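Side-chain contacts in nadb-ler3 (Gallus gallus, PDB 3WXB), which reduces carbonyl compounds with NAD(P)H as hydride donor, as a member of the short-chain dehydrogenase/reductase family: residues A[36-41]-A[249-254]; A[176-181]-A[267-272]; A[228-233]-A[237-242]. One frame throughout, in Å; residues are numbered along the deposited sequence.

Three contacts surround one NADPH and show how a Rossmann-type fold holds a dinucleotide from several sides. Contact 1 joins the turn and helix that receive the phosphates to helix 247-260; contact 2 sets the last strand against the loop beside the nicotinamide; contact 3 folds the loop that grips the carboxamide. Centre to centre, contacts 1 and 3 are about 12 Å apart, contacts 1 and 2 about 14 Å, and contacts 2 and 3 about 16 Å. They also touch directly: Ser250 OG lies 2.8 Å from Pro228 O, a probable hydrogen bond between contacts 1 and 3, while Met254 packs on Ile177 and Trp272, tying contact 1 to contact 2.

Contact 1: A[36-41]-A[249-254]; sequences RGIGLG and ESVGGM. With NDP (NADPH dihydro-nicotinamide-adenine-dinucleotide phosphate), chain C.
Val251 is the first residue of the 249-254 segment to press firmly on the 36-41 segment, and it does so with both methyls. CG2 meets the carbonyl of Gly41, 3.5 Å from Gly41 O, while CG1 rests 3.6 Å from Ile38 O and reaches along the side of Ile38 to its CG2. At Gly41 the helices come near enough that a side chain would collide with Val251 CG1, so the bare backbone serves as the contact surface. The two axes pass 9.5 Å apart and cross at -54°. This is the glycine-rich turn and first helix of the Rossmann fold, here read as Arg36-Gly37-Ile38-Gly39, laid against helix 247-260. The cofactor takes up the turn's other side: Ile38 N donates to NDP O2N (2.8 Å), and Gly37 CA packs on the same oxygen where a beta carbon would clash. Arg36, its chain extended from CG to NE, carries its guanidinium to the 2'-phosphate, NE to NDP O2X (2.7 Å) and NH2 to NDP O3X (2.9 Å), both nearly straight, with P2B in the guanidinium plane and NDP O5B over one face; NH1 forms a salt bridge with Asp234. A leucine in its place would probably leave that phosphate without this paired grip and Asp234 without its cationic mate. One turn on from Val251, Met254 bends at its last torsion (chi3 -75°), bringing CE to 3.9 Å from Ile38 CG2, the two side chains crossing at about a right angle. Ile38 CD1, meanwhile, packs on the nicotinamide ribose, 3.5 Å from NDP O4D.

Contact 2: A[176-181]-A[267-272]; sequences NISSTA and GAFLNW. With NDP (NADPH dihydro-nicotinamide-adenine-dinucleotide phosphate), chain C; EDO (1,2-ethanediol), chain D.
Phe269 carries this contact, driving the far end of its ring into the bend where the chain leaves strand 173-177. CG stands anti to the backbone N (chi1 -179°), which extends the ring from its strand until CZ lies 3.4 Å from Ser179 O. The carbonyl and the next amide, Thr180 N, both lie at the ring's edge near its plane, so the phenyl points end-on into the peptide link instead of lying flat over it. Two side chains flank this point: Ser178 CB approaches CE1 obliquely at 4.1 Å, and Thr180 CG2 comes equally close to CZ, its side chain crossing that of Phe269 at about a right angle.

What surrounds these groups helps to fix them. Ser178 OG is hydrogen-bonded to Asn206 OD1 of helix 196-216, and Asn206 also touches the phenyl. Met277 packs on both Phe269 and Thr180, while Ala225 of the intervening strand 222-227 touches the ring too.

The same segment also faces the cofactor: the carbonyl oxygen Ser178 O is 3.2 Å from NDP C6N, and the Ile177 methyl CG2 lies 3.3 Å from NDP O4D. The CB of Ser179 points away from the 267-272 segment; OG accepts from Ala181 N at 2.9 Å, an ST turn, and shares a short 2.5 Å hydrogen bond with O2 of a 1,2-ethanediol, probably from the crystallisation liquor, that Tyr198 OH also holds. Ser179, Tyr198 and Lys202 are consistent with the serine, tyrosine and lysine of the SDR active site, with the diol in a position a substrate might take. The contact joins the loop after strand 173-177 to strand 269-271, an outermost strand of the seven-stranded parallel Rossmann sheet.

Contact 3: A[228-233]-A[237-242]; sequences PGWVKT and GTLEDK. With NDP (NADPH dihydro-nicotinamide-adenine-dinucleotide phosphate), chain C.
The loop after strand 222-227, whose Pro-Gly start is familiar in short-chain dehydrogenases, doubles back on itself beside the nicotinamide. Its turn is closed by Gly237 N, which donates to Thr233 O at 3.0 Å. Trp230 supplies most of the remaining contact. With CG anti to the backbone N (chi1 -176°), the indole extends toward the returning limb, where Leu239 CD1 meets its outer edge 3.8 Å from CH2. Asp241 CG approaches CZ3 obliquely, ring and carboxylate planes 41° apart. Ser243 N holds Asp241 OD2, and Gly236 O accepts from Trp230 NE1, which limits how far the indole can turn. The cofactor side is gripped by backbone and hydroxyl: Val231 N donates to NDP O7N at 2.7 Å, NDP N7N returns a weak bond to Val231 O, and Thr233 OG1 donates to NDP O1N at 2.6 Å. Arg244 adds a cation-pi contact to Trp230 and binds the carbonyls of Gly237 and Leu239. Pro228, Val231 and Thr233 pack on Ile38 of helix 37-47, and Val231 also rests on Val247 and Ser250 of helix 247-260.

Contact 1: A[36-41]-A[249-254]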
loop_
_atom_site.group_PDB
_atom_site.type_symbol
_atom_site.label_atom_id
_atom_site.label_comp_id
_atom_site.label_asym_id
_atom_site.label_seq_id
_atom_site.Cartn_x
_atom_site.Cartn_y
_atom_site.Cartn_z
ATOM N N ARG A 36 -19.736 5.059 -14.548
ATOM C CA ARG A 36 -20.485 3.861 -14.253
ATOM C C ARG A 36 -20.150 3.489 -12.796
ATOM O O ARG A 36 -19.367 4.190 -12.168
ATOM C CB ARG A 36 -20.091 2.711 -15.208
ATOM C CG ARG A 36 -18.585 2.373 -15.191
ATOM C CD ARG A 36 -18.186 1.478 -16.460
ATOM N NE ARG A 36 -16.740 1.324 -16.494
ATOM C CZ ARG A 36 -16.087 0.255 -16.047
ATOM N NH1 ARG A 36 -16.771 -0.764 -15.583
ATOM N NH2 ARG A 36 -14.748 0.204 -16.100
ATOM N N GLY A 37 -20.746 2.414 -12.303
ATOM C CA GLY A 37 -20.454 1.867 -10.968
ATOM C C GLY A 37 -20.718 2.839 -9.831
ATOM O O GLY A 37 -21.624 3.676 -9.876
ATOM N N ILE A 38 -19.878 2.761 -8.821
ATOM C CA ILE A 38 -20.059 3.591 -7.614
ATOM C C ILE A 38 -19.938 5.052 -7.912
ATOM O O ILE A 38 -20.704 5.871 -7.357
ATOM C CB ILE A 38 -19.026 3.118 -6.506
ATOM C CG1 ILE A 38 -19.420 1.720 -6.032
ATOM C CG2 ILE A 38 -18.962 4.115 -5.335
ATOM C CD1 ILE A 38 -18.252 1.006 -5.219
ATOM N N GLY A 39 -18.954 5.400 -8.755
ATOM C CA GLY A 39 -18.715 6.798 -9.194
ATOM C C GLY A 39 -19.981 7.447 -9.799
ATOM O O GLY A 39 -20.369 8.568 -9.395
ATOM N N LEU A 40 -20.648 6.746 -10.723
ATOM C CA LEU A 40 -21.945 7.242 -11.260
ATOM C C LEU A 40 -22.989 7.421 -10.136
ATOM O O LEU A 40 -23.667 8.470 -10.081
ATOM C CB LEU A 40 -22.477 6.354 -12.407
ATOM C CG LEU A 40 -23.798 6.816 -13.074
ATOM C CD1 LEU A 40 -23.686 8.233 -13.680
ATOM C CD2 LEU A 40 -24.262 5.793 -14.102
ATOM N N GLY A 41 -23.079 6.437 -9.230
ATOM C CA GLY A 41 -23.897 6.579 -8.020
ATOM C C GLY A 41 -23.616 7.857 -7.230
ATOM O O GLY A 41 -24.540 8.593 -6.867
ATOM N N GLU A 249 -27.538 1.737 -2.291
ATOM C CA GLU A 249 -27.376 1.453 -0.856
ATOM C C GLU A 249 -25.979 1.864 -0.388
ATOM O O GLU A 249 -25.800 2.485 0.661
ATOM C CB GLU A 249 -27.570 -0.039 -0.601
ATOM C CG GLU A 249 -29.049 -0.539 -0.654
ATOM C CD GLU A 249 -29.155 -2.058 -0.662
ATOM O OE1 GLU A 249 -28.188 -2.774 -1.044
ATOM O OE2 GLU A 249 -30.228 -2.567 -0.287
ATOM N N SER A 250 -24.971 1.511 -1.201
ATOM C CA SER A 250 -23.577 1.785 -0.857
ATOM C C SER A 250 -23.392 3.297 -0.862
ATOM O O SER A 250 -22.900 3.859 0.109
ATOM C CB SER A 250 -22.615 1.095 -1.867
ATOM O OG SER A 250 -21.326 1.710 -1.797
ATOM N N VAL A 251 -23.727 3.982 -1.957
ATOM C CA VAL A 251 -23.516 5.415 -1.932
ATOM C C VAL A 251 -24.420 6.225 -1.018
ATOM O O VAL A 251 -23.968 7.214 -0.499
ATOM C CB VAL A 251 -23.214 6.144 -3.298
ATOM C CG1 VAL A 251 -22.778 5.220 -4.465
ATOM C CG2 VAL A 251 -24.119 7.275 -3.599
ATOM N N GLY A 252 -25.678 5.814 -0.858
ATOM C CA GLY A 252 -26.601 6.509 0.098
ATOM C C GLY A 252 -26.002 6.380 1.481
ATOM O O GLY A 252 -25.956 7.351 2.223
ATOM N N GLY A 253 -25.479 5.192 1.808
ATOM C CA GLY A 253 -24.785 4.977 3.075
ATOM C C GLY A 253 -23.548 5.855 3.226
ATOM O O GLY A 253 -23.400 6.556 4.259
ATOM N N MET A 254 -22.630 5.821 2.228
ATOM C CA MET A 254 -21.422 6.632 2.313
ATOM C C MET A 254 -21.679 8.123 2.508
ATOM O O MET A 254 -20.909 8.840 3.168
ATOM C CB MET A 254 -20.465 6.392 1.095
ATOM C CG MET A 254 -19.769 4.947 1.200
ATOM S SD MET A 254 -18.581 4.785 -0.154
ATOM C CE MET A 254 -19.722 4.519 -1.548
HETATM P PA NDP C . -16.048 -0.177 -11.792
HETATM O O1A NDP C . -15.056 -1.128 -12.376
HETATM O O2A NDP C . -17.410 -0.484 -11.970
HETATM O O5B NDP C . -15.837 1.217 -12.288
HETATM C C5B NDP C . -14.471 1.699 -12.427
HETATM C C4B NDP C . -14.541 3.159 -12.710
HETATM O O4B NDP C . -13.158 3.806 -12.581
HETATM C C3B NDP C . -14.977 3.475 -14.161
HETATM O O3B NDP C . -15.560 4.843 -14.106
HETATM C C2B NDP C . -13.622 3.551 -14.887
HETATM O O2B NDP C . -13.662 4.281 -16.132
HETATM C C1B NDP C . -12.771 4.340 -13.853
HETATM N N9A NDP C . -11.255 4.102 -14.127
HETATM C C8A NDP C . -10.515 2.967 -14.065
HETATM N N7A NDP C . -9.252 3.266 -14.424
HETATM C C5A NDP C . -9.224 4.523 -14.836
HETATM C C6A NDP C . -8.229 5.301 -15.297
HETATM N N6A NDP C . -7.006 4.766 -15.459
HETATM N N1A NDP C . -8.458 6.595 -15.578
HETATM C C2A NDP C . -9.696 7.145 -15.357
HETATM N N3A NDP C . -10.718 6.323 -14.902
HETATM C C4A NDP C . -10.448 5.054 -14.614
HETATM O O3 NDP C . -15.597 -0.122 -10.214
HETATM P PN NDP C . -16.598 0.231 -8.995
HETATM O O1N NDP C . -17.079 -1.030 -8.444
HETATM O O2N NDP C . -17.526 1.316 -9.365
HETATM O O5D NDP C . -15.441 0.778 -7.983
HETATM C C5D NDP C . -15.187 2.167 -7.696
HETATM C C4D NDP C . -14.242 2.233 -6.486
HETATM O O4D NDP C . -14.808 1.495 -5.414
HETATM C C3D NDP C . -12.921 1.496 -6.848
HETATM O O3D NDP C . -11.886 2.291 -6.280
HETATM C C2D NDP C . -13.007 0.184 -6.181
HETATM O O2D NDP C . -11.720 -0.336 -5.856
HETATM C C1D NDP C . -13.810 0.515 -4.946
HETATM N N1N NDP C . -14.461 -0.696 -4.382
HETATM C C2N NDP C . -15.438 -1.428 -5.073
HETATM C C3N NDP C . -16.018 -2.559 -4.489
HETATM C C7N NDP C . -17.041 -3.293 -5.117
HETATM O O7N NDP C . -17.488 -4.299 -4.562
HETATM N N7N NDP C . -17.580 -2.774 -6.264
HETATM C C4N NDP C . -15.582 -2.999 -3.222
HETATM C C5N NDP C . -14.600 -2.304 -2.505
HETATM C C6N NDP C . -14.006 -1.167 -3.077
HETATM P P2B NDP C . -13.907 3.479 -17.557
HETATM O O1X NDP C . -13.249 4.478 -18.412
HETATM O O2X NDP C . -15.369 3.333 -17.570
HETATM O O3X NDP C . -13.135 2.215 -17.409
#

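Contact 2: A[176-181]-A[267-272]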
loop_
_atom_site.group_PDB
_atom_site.type_symbol
_atom_site.label_atom_id
_atom_site.label_comp_id
_atom_site.label_asym_id
_atom_site.label_seq_id
_atom_site.Cartn_x
_atom_site.Cartn_y
_atom_site.Cartn_z
ATOM N N ASN A 176 -11.077 9.008 -0.040
ATOM C CA ASN A 176 -10.494 7.919 -0.800
ATOM C C ASN A 176 -11.293 6.638 -0.741
ATOM O O ASN A 176 -11.430 6.081 0.308
ATOM C CB ASN A 176 -9.062 7.709 -0.380
ATOM C CG ASN A 176 -8.217 8.860 -0.710
ATOM O OD1 ASN A 176 -8.400 9.455 -1.709
ATOM N ND2 ASN A 176 -7.329 9.204 0.154
ATOM N N ILE A 177 -11.825 6.180 -1.875
ATOM C CA ILE A 177 -12.644 4.971 -1.843
ATOM C C ILE A 177 -11.697 3.744 -1.833
ATOM O O ILE A 177 -11.097 3.399 -2.884
ATOM C CB ILE A 177 -13.617 4.881 -3.021
ATOM C CG1 ILE A 177 -14.439 6.172 -3.143
ATOM C CG2 ILE A 177 -14.512 3.597 -2.877
ATOM C CD1 ILE A 177 -15.341 6.462 -1.843
ATOM N N SER A 178 -11.635 3.052 -0.699
ATOM C CA SER A 178 -10.663 2.008 -0.484
ATOM C C SER A 178 -11.434 0.705 -0.406
ATOM O O SER A 178 -12.538 0.628 -0.939
ATOM C CB SER A 178 -9.895 2.309 0.803
ATOM O OG SER A 178 -8.783 1.444 1.001
ATOM N N SER A 179 -10.926 -0.291 0.303
ATOM C CA SER A 179 -11.575 -1.596 0.364
ATOM C C SER A 179 -11.047 -2.347 1.570
ATOM O O SER A 179 -9.857 -2.257 1.884
ATOM C CB SER A 179 -11.227 -2.456 -0.874
ATOM O OG SER A 179 -11.946 -3.665 -0.765
ATOM N N THR A 180 -11.893 -3.123 2.218
ATOM C CA THR A 180 -11.441 -4.041 3.273
ATOM C C THR A 180 -10.692 -5.223 2.650
ATOM O O THR A 180 -10.025 -5.976 3.370
ATOM C CB THR A 180 -12.615 -4.598 4.161
ATOM O OG1 THR A 180 -13.668 -5.075 3.324
ATOM C CG2 THR A 180 -13.179 -3.526 5.081
ATOM N N ALA A 181 -10.739 -5.367 1.320
ATOM C CA ALA A 181 -9.776 -6.290 0.654
ATOM C C ALA A 181 -8.359 -5.782 0.907
ATOM O O ALA A 181 -7.452 -6.593 0.939
ATOM C CB ALA A 181 -10.033 -6.388 -0.855
ATOM N N GLY A 267 -8.608 10.765 8.916
ATOM C CA GLY A 267 -7.667 9.661 8.794
ATOM C C GLY A 267 -8.221 8.299 9.198
ATOM O O GLY A 267 -7.442 7.323 9.232
ATOM N N ALA A 268 -9.517 8.201 9.491
ATOM C CA ALA A 268 -10.123 6.939 9.813
ATOM C C ALA A 268 -10.339 6.135 8.484
ATOM O O ALA A 268 -10.253 6.703 7.395
ATOM C CB ALA A 268 -11.497 7.099 10.518
ATOM N N PHE A 269 -10.627 4.853 8.658
ATOM C CA PHE A 269 -11.037 3.891 7.629
ATOM C C PHE A 269 -12.411 3.419 8.110
ATOM O O PHE A 269 -12.504 2.746 9.126
ATOM C CB PHE A 269 -10.017 2.733 7.584
ATOM C CG PHE A 269 -10.284 1.669 6.540
ATOM C CD1 PHE A 269 -11.041 1.918 5.381
ATOM C CD2 PHE A 269 -9.687 0.412 6.680
ATOM C CE1 PHE A 269 -11.261 0.869 4.405
ATOM C CE2 PHE A 269 -9.880 -0.626 5.706
ATOM C CZ PHE A 269 -10.676 -0.384 4.558
ATOM N N LEU A 270 -13.451 3.732 7.348
ATOM C CA LEU A 270 -14.823 3.473 7.749
ATOM C C LEU A 270 -15.514 2.744 6.639
ATOM O O LEU A 270 -15.118 2.899 5.479
ATOM C CB LEU A 270 -15.528 4.825 7.907
ATOM C CG LEU A 270 -15.408 5.720 9.150
ATOM C CD1 LEU A 270 -14.635 5.185 10.393
ATOM C CD2 LEU A 270 -15.487 7.256 8.978
ATOM N N ASN A 271 -16.516 1.928 6.944
ATOM C CA ASN A 271 -17.354 1.420 5.858
ATOM C C ASN A 271 -18.640 2.239 5.576
ATOM O O ASN A 271 -18.934 3.255 6.292
ATOM C CB ASN A 271 -17.626 -0.097 5.997
ATOM C CG ASN A 271 -18.736 -0.418 6.962
ATOM O OD1 ASN A 271 -19.264 0.462 7.633
ATOM N ND2 ASN A 271 -19.124 -1.690 7.010
ATOM N N TRP A 272 -19.430 1.765 4.605
ATOM C CA TRP A 272 -20.628 2.485 4.127
ATOM C C TRP A 272 -21.701 2.545 5.205
ATOM O O TRP A 272 -22.673 3.306 5.051
ATOM C CB TRP A 272 -21.256 1.819 2.871
ATOM C CG TRP A 272 -21.701 0.380 3.134
ATOM C CD1 TRP A 272 -20.876 -0.726 3.322
ATOM C CD2 TRP A 272 -23.028 -0.100 3.266
ATOM N NE1 TRP A 272 -21.611 -1.826 3.555
ATOM C CE2 TRP A 272 -22.940 -1.491 3.536
ATOM C CE3 TRP A 272 -24.290 0.506 3.220
ATOM C CZ2 TRP A 272 -24.071 -2.295 3.770
ATOM C CZ3 TRP A 272 -25.446 -0.299 3.440
ATOM C CH2 TRP A 272 -25.324 -1.684 3.711
HETATM P PA NDP C . -16.048 -0.177 -11.792
HETATM O O1A NDP C . -15.056 -1.128 -12.376
HETATM O O2A NDP C . -17.410 -0.484 -11.970
HETATM O O5B NDP C . -15.837 1.217 -12.288
HETATM C C5B NDP C . -14.471 1.699 -12.427
HETATM C C4B NDP C . -14.541 3.159 -12.710
HETATM O O4B NDP C . -13.158 3.806 -12.581
HETATM C C3B NDP C . -14.977 3.475 -14.161
HETATM O O3B NDP C . -15.560 4.843 -14.106
HETATM C C2B NDP C . -13.622 3.551 -14.887
HETATM O O2B NDP C . -13.662 4.281 -16.132
HETATM C C1B NDP C . -12.771 4.340 -13.853
HETATM N N9A NDP C . -11.255 4.102 -14.127
HETATM C C8A NDP C . -10.515 2.967 -14.065
HETATM N N7A NDP C . -9.252 3.266 -14.424
HETATM C C5A NDP C . -9.224 4.523 -14.836
HETATM C C6A NDP C . -8.229 5.301 -15.297
HETATM N N6A NDP C . -7.006 4.766 -15.459
HETATM N N1A NDP C . -8.458 6.595 -15.578
HETATM C C2A NDP C . -9.696 7.145 -15.357
HETATM N N3A NDP C . -10.718 6.323 -14.902
HETATM C C4A NDP C . -10.448 5.054 -14.614
HETATM O O3 NDP C . -15.597 -0.122 -10.214
HETATM P PN NDP C . -16.598 0.231 -8.995
HETATM O O1N NDP C . -17.079 -1.030 -8.444
HETATM O O2N NDP C . -17.526 1.316 -9.365
HETATM O O5D NDP C . -15.441 0.778 -7.983
HETATM C C5D NDP C . -15.187 2.167 -7.696
HETATM C C4D NDP C . -14.242 2.233 -6.486
HETATM O O4D NDP C . -14.808 1.495 -5.414
HETATM C C3D NDP C . -12.921 1.496 -6.848
HETATM O O3D NDP C . -11.886 2.291 -6.280
HETATM C C2D NDP C . -13.007 0.184 -6.181
HETATM O O2D NDP C . -11.720 -0.336 -5.856
HETATM C C1D NDP C . -13.810 0.515 -4.946
HETATM N N1N NDP C . -14.461 -0.696 -4.382
HETATM C C2N NDP C . -15.438 -1.428 -5.073
HETATM C C3N NDP C . -16.018 -2.559 -4.489
HETATM C C7N NDP C . -17.041 -3.293 -5.117
HETATM O O7N NDP C . -17.488 -4.299 -4.562
HETATM N N7N NDP C . -17.580 -2.774 -6.264
HETATM C C4N NDP C . -15.582 -2.999 -3.222
HETATM C C5N NDP C . -14.600 -2.304 -2.505
HETATM C C6N NDP C . -14.006 -1.167 -3.077
HETATM P P2B NDP C . -13.907 3.479 -17.557
HETATM O O1X NDP C . -13.249 4.478 -18.412
HETATM O O2X NDP C . -15.369 3.333 -17.570
HETATM O O3X NDP C . -13.135 2.215 -17.409
HETATM C C1 EDO D . -13.743 -5.857 -4.635
HETATM O O1 EDO D . -13.380 -7.214 -5.041
HETATM C C2 EDO D . -13.658 -5.778 -3.105
HETATM O O2 EDO D . -12.757 -4.645 -2.953
#

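Contact 3: A[228-233]-A[237-242]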
loop_
_atom_site.group_PDB
_atom_site.type_symbol
_atom_site.label_atom_id
_atom_site.label_comp_id
_atom_site.label_asym_id
_atom_site.label_seq_id
_atom_site.Cartn_x
_atom_site.Cartn_y
_atom_site.Cartn_z
ATOM N N PRO A 228 -16.891 0.743 0.527
ATOM C CA PRO A 228 -18.244 0.929 -0.014
ATOM C C PRO A 228 -19.075 -0.289 0.139
ATOM O O PRO A 228 -20.241 -0.271 -0.182
ATOM C CB PRO A 228 -17.995 1.252 -1.489
ATOM C CG PRO A 228 -16.721 0.503 -1.789
ATOM C CD PRO A 228 -15.879 0.580 -0.571
ATOM N N GLY A 229 -18.493 -1.342 0.670
ATOM C CA GLY A 229 -19.207 -2.588 0.790
ATOM C C GLY A 229 -18.830 -3.459 -0.429
ATOM O O GLY A 229 -17.977 -3.088 -1.210
ATOM N N TRP A 230 -19.446 -4.619 -0.577
ATOM C CA TRP A 230 -19.272 -5.421 -1.791
ATOM C C TRP A 230 -20.423 -5.098 -2.746
ATOM O O TRP A 230 -21.567 -5.620 -2.603
ATOM C CB TRP A 230 -19.249 -6.877 -1.402
ATOM C CG TRP A 230 -18.976 -7.856 -2.542
ATOM C CD1 TRP A 230 -18.527 -7.549 -3.808
ATOM C CD2 TRP A 230 -19.095 -9.275 -2.492
ATOM N NE1 TRP A 230 -18.386 -8.695 -4.544
ATOM C CE2 TRP A 230 -18.712 -9.769 -3.761
ATOM C CE3 TRP A 230 -19.495 -10.186 -1.499
ATOM C CZ2 TRP A 230 -18.745 -11.130 -4.074
ATOM C CZ3 TRP A 230 -19.521 -11.516 -1.804
ATOM C CH2 TRP A 230 -19.137 -11.987 -3.087
ATOM N N VAL A 231 -20.104 -4.275 -3.729
ATOM C CA VAL A 231 -21.103 -3.529 -4.453
ATOM C C VAL A 231 -21.349 -4.210 -5.798
ATOM O O VAL A 231 -20.407 -4.660 -6.427
ATOM C CB VAL A 231 -20.755 -2.028 -4.629
ATOM C CG1 VAL A 231 -22.040 -1.228 -5.098
ATOM C CG2 VAL A 231 -20.163 -1.351 -3.282
ATOM N N LYS A 232 -22.627 -4.268 -6.186
ATOM C CA LYS A 232 -23.079 -4.827 -7.466
ATOM C C LYS A 232 -22.690 -3.905 -8.639
ATOM O O LYS A 232 -23.453 -3.036 -9.048
ATOM C CB LYS A 232 -24.594 -5.170 -7.363
ATOM C CG LYS A 232 -25.666 -4.200 -8.082
ATOM C CD LYS A 232 -25.462 -2.605 -7.985
ATOM C CE LYS A 232 -26.755 -1.876 -8.251
ATOM N NZ LYS A 232 -27.868 -2.888 -8.642
ATOM N N THR A 233 -21.452 -4.056 -9.126
ATOM C CA THR A 233 -20.913 -3.216 -10.197
ATOM C C THR A 233 -20.142 -4.186 -11.082
ATOM O O THR A 233 -20.039 -5.364 -10.730
ATOM C CB THR A 233 -19.901 -2.190 -9.696
ATOM O OG1 THR A 233 -18.701 -2.877 -9.272
ATOM C CG2 THR A 233 -20.503 -1.282 -8.569
ATOM N N GLY A 237 -18.679 -7.708 -9.498
ATOM C CA GLY A 237 -19.153 -8.929 -10.119
ATOM C C GLY A 237 -20.623 -9.275 -9.947
ATOM O O GLY A 237 -21.392 -8.553 -9.300
ATOM N N THR A 238 -20.958 -10.443 -10.481
ATOM C CA THR A 238 -22.325 -11.004 -10.593
ATOM C C THR A 238 -22.819 -11.867 -9.389
ATOM O O THR A 238 -23.981 -12.189 -9.292
ATOM C CB THR A 238 -22.324 -11.916 -11.858
ATOM O OG1 THR A 238 -21.491 -11.299 -12.865
ATOM C CG2 THR A 238 -23.750 -12.125 -12.424
ATOM N N LEU A 239 -21.922 -12.278 -8.506
ATOM C CA LEU A 239 -22.250 -13.319 -7.529
ATOM C C LEU A 239 -23.414 -12.876 -6.572
ATOM O O LEU A 239 -23.334 -11.817 -5.926
ATOM C CB LEU A 239 -20.981 -13.691 -6.735
ATOM C CG LEU A 239 -20.669 -15.096 -6.178
ATOM C CD1 LEU A 239 -19.367 -15.029 -5.398
ATOM C CD2 LEU A 239 -21.762 -15.714 -5.294
ATOM N N GLU A 240 -24.497 -13.673 -6.557
ATOM C CA GLU A 240 -25.648 -13.545 -5.664
ATOM C C GLU A 240 -25.174 -13.780 -4.216
ATOM O O GLU A 240 -24.643 -14.852 -3.889
ATOM C CB GLU A 240 -26.735 -14.563 -6.091
ATOM C CG GLU A 240 -26.291 -16.114 -6.160
ATOM C CD GLU A 240 -25.294 -16.575 -7.349
ATOM O OE1 GLU A 240 -24.958 -15.820 -8.308
ATOM O OE2 GLU A 240 -24.848 -17.759 -7.303
ATOM N N ASP A 241 -25.308 -12.775 -3.353
ATOM C CA ASP A 241 -24.842 -12.921 -1.971
ATOM C C ASP A 241 -25.545 -11.929 -1.038
ATOM O O ASP A 241 -25.594 -10.718 -1.305
ATOM C CB ASP A 241 -23.291 -12.804 -1.886
ATOM C CG ASP A 241 -22.739 -13.065 -0.474
ATOM O OD1 ASP A 241 -22.344 -14.197 -0.161
ATOM O OD2 ASP A 241 -22.689 -12.142 0.353
ATOM N N LYS A 242 -26.079 -12.470 0.050
ATOM C CA LYS A 242 -26.705 -11.685 1.117
ATOM C C LYS A 242 -25.904 -10.440 1.550
ATOM O O LYS A 242 -26.492 -9.446 1.970
ATOM C CB LYS A 242 -26.967 -12.579 2.348
ATOM C CG LYS A 242 -25.753 -12.878 3.272
ATOM C CD LYS A 242 -26.200 -13.537 4.600
ATOM C CE LYS A 242 -27.420 -12.794 5.207
ATOM N NZ LYS A 242 -27.813 -13.257 6.565
HETATM P PA NDP C . -16.048 -0.177 -11.792
HETATM O O1A NDP C . -15.056 -1.128 -12.376
HETATM O O2A NDP C . -17.410 -0.484 -11.970
HETATM O O5B NDP C . -15.837 1.217 -12.288
HETATM C C5B NDP C . -14.471 1.699 -12.427
HETATM C C4B NDP C . -14.541 3.159 -12.710
HETATM O O4B NDP C . -13.158 3.806 -12.581
HETATM C C3B NDP C . -14.977 3.475 -14.161
HETATM O O3B NDP C . -15.560 4.843 -14.106
HETATM C C2B NDP C . -13.622 3.551 -14.887
HETATM O O2B NDP C . -13.662 4.281 -16.132
HETATM C C1B NDP C . -12.771 4.340 -13.853
HETATM N N9A NDP C . -11.255 4.102 -14.127
HETATM C C8A NDP C . -10.515 2.967 -14.065
HETATM N N7A NDP C . -9.252 3.266 -14.424
HETATM C C5A NDP C . -9.224 4.523 -14.836
HETATM C C6A NDP C . -8.229 5.301 -15.297
HETATM N N6A NDP C . -7.006 4.766 -15.459
HETATM N N1A NDP C . -8.458 6.595 -15.578
HETATM C C2A NDP C . -9.696 7.145 -15.357
HETATM N N3A NDP C . -10.718 6.323 -14.902
HETATM C C4A NDP C . -10.448 5.054 -14.614
HETATM O O3 NDP C . -15.597 -0.122 -10.214
HETATM P PN NDP C . -16.598 0.231 -8.995
HETATM O O1N NDP C . -17.079 -1.030 -8.444
HETATM O O2N NDP C . -17.526 1.316 -9.365
HETATM O O5D NDP C . -15.441 0.778 -7.983
HETATM C C5D NDP C . -15.187 2.167 -7.696
HETATM C C4D NDP C . -14.242 2.233 -6.486
HETATM O O4D NDP C . -14.808 1.495 -5.414
HETATM C C3D NDP C . -12.921 1.496 -6.848
HETATM O O3D NDP C . -11.886 2.291 -6.280
HETATM C C2D NDP C . -13.007 0.184 -6.181
HETATM O O2D NDP C . -11.720 -0.336 -5.856
HETATM C C1D NDP C . -13.810 0.515 -4.946
HETATM N N1N NDP C . -14.461 -0.696 -4.382
HETATM C C2N NDP C . -15.438 -1.428 -5.073
HETATM C C3N NDP C . -16.018 -2.559 -4.489
HETATM C C7N NDP C . -17.041 -3.293 -5.117
HETATM O O7N NDP C . -17.488 -4.299 -4.562
HETATM N N7N NDP C . -17.580 -2.774 -6.264
HETATM C C4N NDP C . -15.582 -2.999 -3.222
HETATM C C5N NDP C . -14.600 -2.304 -2.505
HETATM C C6N NDP C . -14.006 -1.167 -3.077
HETATM P P2B NDP C . -13.907 3.479 -17.557
HETATM O O1X NDP C . -13.249 4.478 -18.412
HETATM O O2X NDP C . -15.369 3.333 -17.570
HETATM O O3X NDP C . -13.135 2.215 -17.409
#